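Local coordinates for uncharacterized protein (PDB 5JVK) that belongs to glycoside hydrolase family 39 and probably hydrolyses O-glycosidic bonds, its barrel domain being accompanied by smaller beta-sheet domains, at residues A[26-31]-A[73-78]; A[39-44]-A[48-53]. All coordinates share one frame; numbering follows the deposited sequence.

Contact 1: residues A[26-31]-A[73-78]; sequences NVAKNL and LELTLA
Val27 and Leu73 meet obliquely in the interior of a beta sandwich, where strand 23-30 of a three-stranded antiparallel sheet lies over strand 69-78 of a five-stranded one. The two segments run nearly parallel, 14° apart, with axes 9.7 Å from each other at closest approach. That spacing is bridged by side chains, and the backbone hydrogen bonds of each strand go to neighbours in its own sheet.

The apolar contacts come first. Leu73, its CG anti to the backbone N (chi1 174°), reaches across so that CD2 lies 3.9 Å from Val27 CB, while both of its methyls approach Val27 CG2. Further along the strands, Leu75 CD1 comes within 4.2 Å of Ala28 CB; Ile11, Leu13 and Leu61, all of the opposing sheet, also pack against this leucine.

The mixed contact is at the far end, where the buried Asn30 amide crosses Leu77 at about a right angle. Its polar atoms are satisfied by backbone: OD1 accepts from Gly32 N, and ND2 donates to the carbonyls of Ala55 and Met36. The amide thus pinned presents itself to a single methyl, Leu77 CD1, which lies 3.6 Å from Asn30 OD1.

Contact 2: residues A[39-44]-A[48-53]; sequences TGKLVR and NLTFSG
Arg44 and Leu49 close the turn end of a beta hairpin, strands 37-44 and 50-55, at the edge of the five-stranded sheet. The antiparallel ladder alternates in the usual way: Gly40 with Gly53 and Leu42 with Phe51 are hydrogen-bonded pairs, Lys41 with Ser52 and Val43 with Thr50 non-hydrogen-bonded ones. Its straightest bond, Leu42 N to Phe51 O, measures 2.9 Å with 173° at the hydrogen. Beyond the ladder, Arg44 N donates to Leu49 O (2.9 Å), and Asn48 N returns a weak bond to Arg44 O.

The side chain of Arg44 can be followed outward. Arg44 CB rests 3.6 Å from Leu49 O; the chain then extends and bends at chi3 (69°), bringing Arg44 NE to 3.7 Å from Leu49 CB. Leu49 CD2 sits over the centre of one guanidinium face, 3.4 Å from Arg44 CZ. At the tip, NH2 forms a salt bridge with Asp47 in the turn, whereas NH1 pairs with Glu67 and also donates to Leu68 O. An alanine here is likely to leave Asp47 and Glu67 without their shared cation and Leu49 without the flat surface beneath its methyl.

On the face carrying Lys41 and Val43, Thr50 OG1 turns back to donate to Asn48 O, and Val43 CG1 packs 3.7 Å from Asn48 CA.

After the short strands 11-13 and 18-20, the chain forms strand 23-30, the middle strand of the three-stranded sheet, and then enters the five-stranded sheet as strand 37-44. Contact 2 closes the short hairpin turn to strand 50-55. The chain next returns to the first sheet as strand 60-65 before strand 69-78 completes contact 1, so the hairpin is nested inside the longer loop. One contact works within a sheet and the other between sheets. They meet where segments 39-44 and 73-78 are neighbouring antiparallel strands: Lys41 and Thr39 probably pair through their backbones with Glu74 and Thr76, tying the hairpin to strand 69-78, while Leu42 packs against Leu73 in the interior.

Contact 1: residues A[26-31]-A[73-78]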
loop_
_atom_site.group_PDB
_atom_site.type_symbol
_atom_site.label_atom_id
_atom_site.label_comp_id
_atom_site.label_asym_id
_atom_site.label_seq_id
_atom_site.Cartn_x
_atom_site.Cartn_y
_atom_site.Cartn_z
ATOM N N ASN A 26 -23.464 8.639 -9.366
ATOM C CA ASN A 26 -24.005 9.804 -8.670
ATOM C C ASN A 26 -22.837 10.628 -8.114
ATOM O O ASN A 26 -22.435 10.465 -6.959
ATOM C CB ASN A 26 -24.967 9.345 -7.557
ATOM C CG ASN A 26 -25.810 10.477 -6.977
ATOM O OD1 ASN A 26 -25.728 11.630 -7.402
ATOM N ND2 ASN A 26 -26.641 10.138 -5.995
ATOM N N VAL A 27 -22.296 11.506 -8.956
ATOM C CA VAL A 27 -21.084 12.274 -8.626
ATOM C C VAL A 27 -21.318 13.487 -7.713
ATOM O O VAL A 27 -20.466 13.794 -6.875
ATOM C CB VAL A 27 -20.308 12.722 -9.895
ATOM C CG1 VAL A 27 -19.984 11.520 -10.773
ATOM C CG2 VAL A 27 -21.054 13.800 -10.683
ATOM N N ALA A 28 -22.449 14.175 -7.875
ATOM C CA ALA A 28 -22.721 15.411 -7.129
ATOM C C ALA A 28 -24.209 15.766 -7.082
ATOM O O ALA A 28 -25.034 15.096 -7.706
ATOM C CB ALA A 28 -21.924 16.561 -7.734
ATOM N N LYS A 29 -24.538 16.814 -6.325
ATOM C CA LYS A 29 -25.907 17.332 -6.208
ATOM C C LYS A 29 -25.934 18.848 -6.416
ATOM O O LYS A 29 -25.033 19.563 -5.967
ATOM C CB LYS A 29 -26.487 16.989 -4.833
ATOM C CG LYS A 29 -27.965 17.315 -4.666
ATOM C CD LYS A 29 -28.510 16.766 -3.359
ATOM C CE LYS A 29 -29.946 17.213 -3.123
ATOM N NZ LYS A 29 -30.531 16.585 -1.905
ATOM N N ASN A 30 -26.976 19.325 -7.092
ATOM C CA ASN A 30 -27.185 20.751 -7.323
ATOM C C ASN A 30 -27.900 21.345 -6.108
ATOM O O ASN A 30 -29.046 20.987 -5.828
ATOM C CB ASN A 30 -28.023 20.953 -8.592
ATOM C CG ASN A 30 -28.027 22.393 -9.088
ATOM O OD1 ASN A 30 -27.751 23.332 -8.340
ATOM N ND2 ASN A 30 -28.351 22.572 -10.365
ATOM N N LEU A 31 -27.219 22.242 -5.392
ATOM C CA LEU A 31 -27.823 22.987 -4.279
ATOM C C LEU A 31 -28.229 24.421 -4.666
ATOM O O LEU A 31 -28.445 25.261 -3.790
ATOM C CB LEU A 31 -26.868 23.014 -3.077
ATOM C CG LEU A 31 -26.408 21.673 -2.497
ATOM C CD1 LEU A 31 -25.505 21.924 -1.296
ATOM C CD2 LEU A 31 -27.587 20.793 -2.107
ATOM N N LEU A 73 -13.266 15.125 -13.195
ATOM C CA LEU A 73 -14.650 15.591 -13.119
ATOM C C LEU A 73 -14.677 17.120 -13.164
ATOM O O LEU A 73 -14.288 17.772 -12.194
ATOM C CB LEU A 73 -15.305 15.084 -11.829
ATOM C CG LEU A 73 -16.718 15.561 -11.473
ATOM C CD1 LEU A 73 -17.726 15.268 -12.576
ATOM C CD2 LEU A 73 -17.154 14.916 -10.169
ATOM N N GLU A 74 -15.126 17.678 -14.289
ATOM C CA GLU A 74 -15.290 19.129 -14.456
ATOM C C GLU A 74 -16.752 19.502 -14.210
ATOM O O GLU A 74 -17.630 19.063 -14.953
ATOM C CB GLU A 74 -14.880 19.555 -15.870
ATOM C CG GLU A 74 -13.398 19.373 -16.175
ATOM C CD GLU A 74 -13.087 19.317 -17.664
ATOM O OE1 GLU A 74 -13.812 19.949 -18.465
ATOM O OE2 GLU A 74 -12.101 18.637 -18.034
ATOM N N LEU A 75 -17.006 20.300 -13.171
ATOM C CA LEU A 75 -18.366 20.723 -12.800
ATOM C C LEU A 75 -18.560 22.221 -13.034
ATOM O O LEU A 75 -17.668 23.019 -12.737
ATOM C CB LEU A 75 -18.653 20.381 -11.334
ATOM C CG LEU A 75 -18.857 18.895 -11.019
ATOM C CD1 LEU A 75 -18.744 18.631 -9.524
ATOM C CD2 LEU A 75 -20.196 18.396 -11.544
ATOM N N THR A 76 -19.732 22.585 -13.560
ATOM C CA THR A 76 -20.074 23.976 -13.878
ATOM C C THR A 76 -21.533 24.269 -13.519
ATOM O O THR A 76 -22.450 23.694 -14.113
ATOM C CB THR A 76 -19.855 24.269 -15.378
ATOM O OG1 THR A 76 -18.486 24.019 -15.722
ATOM C CG2 THR A 76 -20.202 25.722 -15.722
ATOM N N LEU A 77 -21.733 25.155 -12.541
ATOM C CA LEU A 77 -23.060 25.662 -12.183
ATOM C C LEU A 77 -23.285 26.997 -12.893
ATOM O O LEU A 77 -22.430 27.882 -12.824
ATOM C CB LEU A 77 -23.170 25.841 -10.668
ATOM C CG LEU A 77 -24.534 26.242 -10.096
ATOM C CD1 LEU A 77 -25.626 25.265 -10.506
ATOM C CD2 LEU A 77 -24.444 26.344 -8.580
ATOM N N ALA A 78 -24.427 27.139 -13.568
ATOM C CA ALA A 78 -24.717 28.339 -14.365
ATOM C C ALA A 78 -26.215 28.589 -14.541
ATOM O O ALA A 78 -27.004 27.643 -14.624
ATOM C CB ALA A 78 -24.044 28.236 -15.726
#

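Contact 2: residues A[39-44]-A[48-53]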
loop_
_atom_site.group_PDB
_atom_site.type_symbol
_atom_site.label_atom_id
_atom_site.label_comp_id
_atom_site.label_asym_id
_atom_site.label_seq_id
_atom_site.Cartn_x
_atom_site.Cartn_y
_atom_site.Cartn_z
ATOM N N THR A 39 -23.918 21.251 -14.824
ATOM C CA THR A 39 -23.374 20.377 -15.868
ATOM C C THR A 39 -22.097 19.702 -15.359
ATOM O O THR A 39 -21.262 20.349 -14.715
ATOM C CB THR A 39 -23.064 21.169 -17.157
ATOM O OG1 THR A 39 -24.233 21.881 -17.577
ATOM C CG2 THR A 39 -22.618 20.238 -18.290
ATOM N N GLY A 40 -21.958 18.407 -15.653
ATOM C CA GLY A 40 -20.790 17.613 -15.259
ATOM C C GLY A 40 -20.188 16.869 -16.438
ATOM O O GLY A 40 -20.917 16.270 -17.230
ATOM N N LYS A 41 -18.860 16.920 -16.551
ATOM C CA LYS A 41 -18.106 16.191 -17.574
ATOM C C LYS A 41 -17.077 15.296 -16.891
ATOM O O LYS A 41 -16.252 15.789 -16.121
ATOM C CB LYS A 41 -17.376 17.166 -18.498
ATOM C CG LYS A 41 -18.262 17.862 -19.518
ATOM C CD LYS A 41 -17.474 18.854 -20.366
ATOM C CE LYS A 41 -16.651 18.168 -21.449
ATOM N NZ LYS A 41 -15.614 19.070 -22.023
ATOM N N LEU A 42 -17.136 13.992 -17.168
ATOM C CA LEU A 42 -16.125 13.034 -16.708
ATOM C C LEU A 42 -15.203 12.711 -17.872
ATOM O O LEU A 42 -15.630 12.069 -18.825
ATOM C CB LEU A 42 -16.777 11.748 -16.194
ATOM C CG LEU A 42 -17.476 11.835 -14.837
ATOM C CD1 LEU A 42 -18.366 10.620 -14.626
ATOM C CD2 LEU A 42 -16.474 11.969 -13.700
ATOM N N VAL A 43 -13.945 13.148 -17.776
ATOM C CA VAL A 43 -12.949 13.002 -18.846
ATOM C C VAL A 43 -11.840 12.036 -18.416
ATOM O O VAL A 43 -11.151 12.279 -17.425
ATOM C CB VAL A 43 -12.313 14.366 -19.198
ATOM C CG1 VAL A 43 -11.492 14.259 -20.478
ATOM C CG2 VAL A 43 -13.387 15.442 -19.334
ATOM N N ARG A 44 -11.663 10.957 -19.179
ATOM C CA ARG A 44 -10.713 9.893 -18.839
ATOM C C ARG A 44 -9.268 10.305 -19.122
ATOM O O ARG A 44 -9.002 11.021 -20.088
ATOM C CB ARG A 44 -11.044 8.621 -19.627
ATOM C CG ARG A 44 -10.235 7.402 -19.209
ATOM C CD ARG A 44 -10.886 6.090 -19.616
ATOM N NE ARG A 44 -10.875 5.865 -21.061
ATOM C CZ ARG A 44 -11.326 4.763 -21.661
ATOM N NH1 ARG A 44 -11.837 3.756 -20.954
ATOM N NH2 ARG A 44 -11.269 4.656 -22.984
ATOM N N ASN A 48 -9.068 10.942 -23.159
ATOM C CA ASN A 48 -10.148 11.927 -22.971
ATOM C C ASN A 48 -11.560 11.426 -23.338
ATOM O O ASN A 48 -12.385 12.199 -23.827
ATOM C CB ASN A 48 -9.833 13.238 -23.720
ATOM C CG ASN A 48 -8.472 13.814 -23.363
ATOM O OD1 ASN A 48 -7.719 14.220 -24.244
ATOM N ND2 ASN A 48 -8.152 13.855 -22.075
ATOM N N LEU A 49 -11.831 10.141 -23.098
ATOM C CA LEU A 49 -13.187 9.604 -23.220
ATOM C C LEU A 49 -14.082 10.371 -22.245
ATOM O O LEU A 49 -13.824 10.385 -21.039
ATOM C CB LEU A 49 -13.216 8.104 -22.906
ATOM C CG LEU A 49 -14.558 7.372 -23.041
ATOM C CD1 LEU A 49 -15.041 7.386 -24.484
ATOM C CD2 LEU A 49 -14.438 5.943 -22.534
ATOM N N THR A 50 -15.114 11.017 -22.784
ATOM C CA THR A 50 -15.934 11.968 -22.031
ATOM C C THR A 50 -17.367 11.461 -21.856
ATOM O O THR A 50 -17.939 10.868 -22.772
ATOM C CB THR A 50 -15.946 13.344 -22.728
ATOM O OG1 THR A 50 -14.597 13.805 -22.886
ATOM C CG2 THR A 50 -16.736 14.374 -21.918
ATOM N N PHE A 51 -17.924 11.693 -20.667
ATOM C CA PHE A 51 -19.324 11.390 -20.363
ATOM C C PHE A 51 -19.967 12.608 -19.707
ATOM O O PHE A 51 -19.369 13.219 -18.820
ATOM C CB PHE A 51 -19.421 10.171 -19.447
ATOM C CG PHE A 51 -18.862 8.920 -20.056
ATOM C CD1 PHE A 51 -19.568 8.241 -21.045
ATOM C CD2 PHE A 51 -17.621 8.427 -19.660
ATOM C CE1 PHE A 51 -19.054 7.087 -21.622
ATOM C CE2 PHE A 51 -17.100 7.275 -20.233
ATOM C CZ PHE A 51 -17.815 6.606 -21.217
ATOM N N SER A 52 -21.180 12.949 -20.147
ATOM C CA SER A 52 -21.856 14.181 -19.732
ATOM C C SER A 52 -23.185 13.918 -19.046
ATOM O O SER A 52 -23.845 12.914 -19.310
ATOM C CB SER A 52 -22.090 15.084 -20.942
ATOM O OG SER A 52 -20.874 15.676 -21.356
ATOM N N GLY A 53 -23.567 14.847 -18.174
ATOM C CA GLY A 53 -24.852 14.800 -17.476
ATOM C C GLY A 53 -25.243 16.167 -16.948
ATOM O O GLY A 53 -24.377 17.013 -16.710
#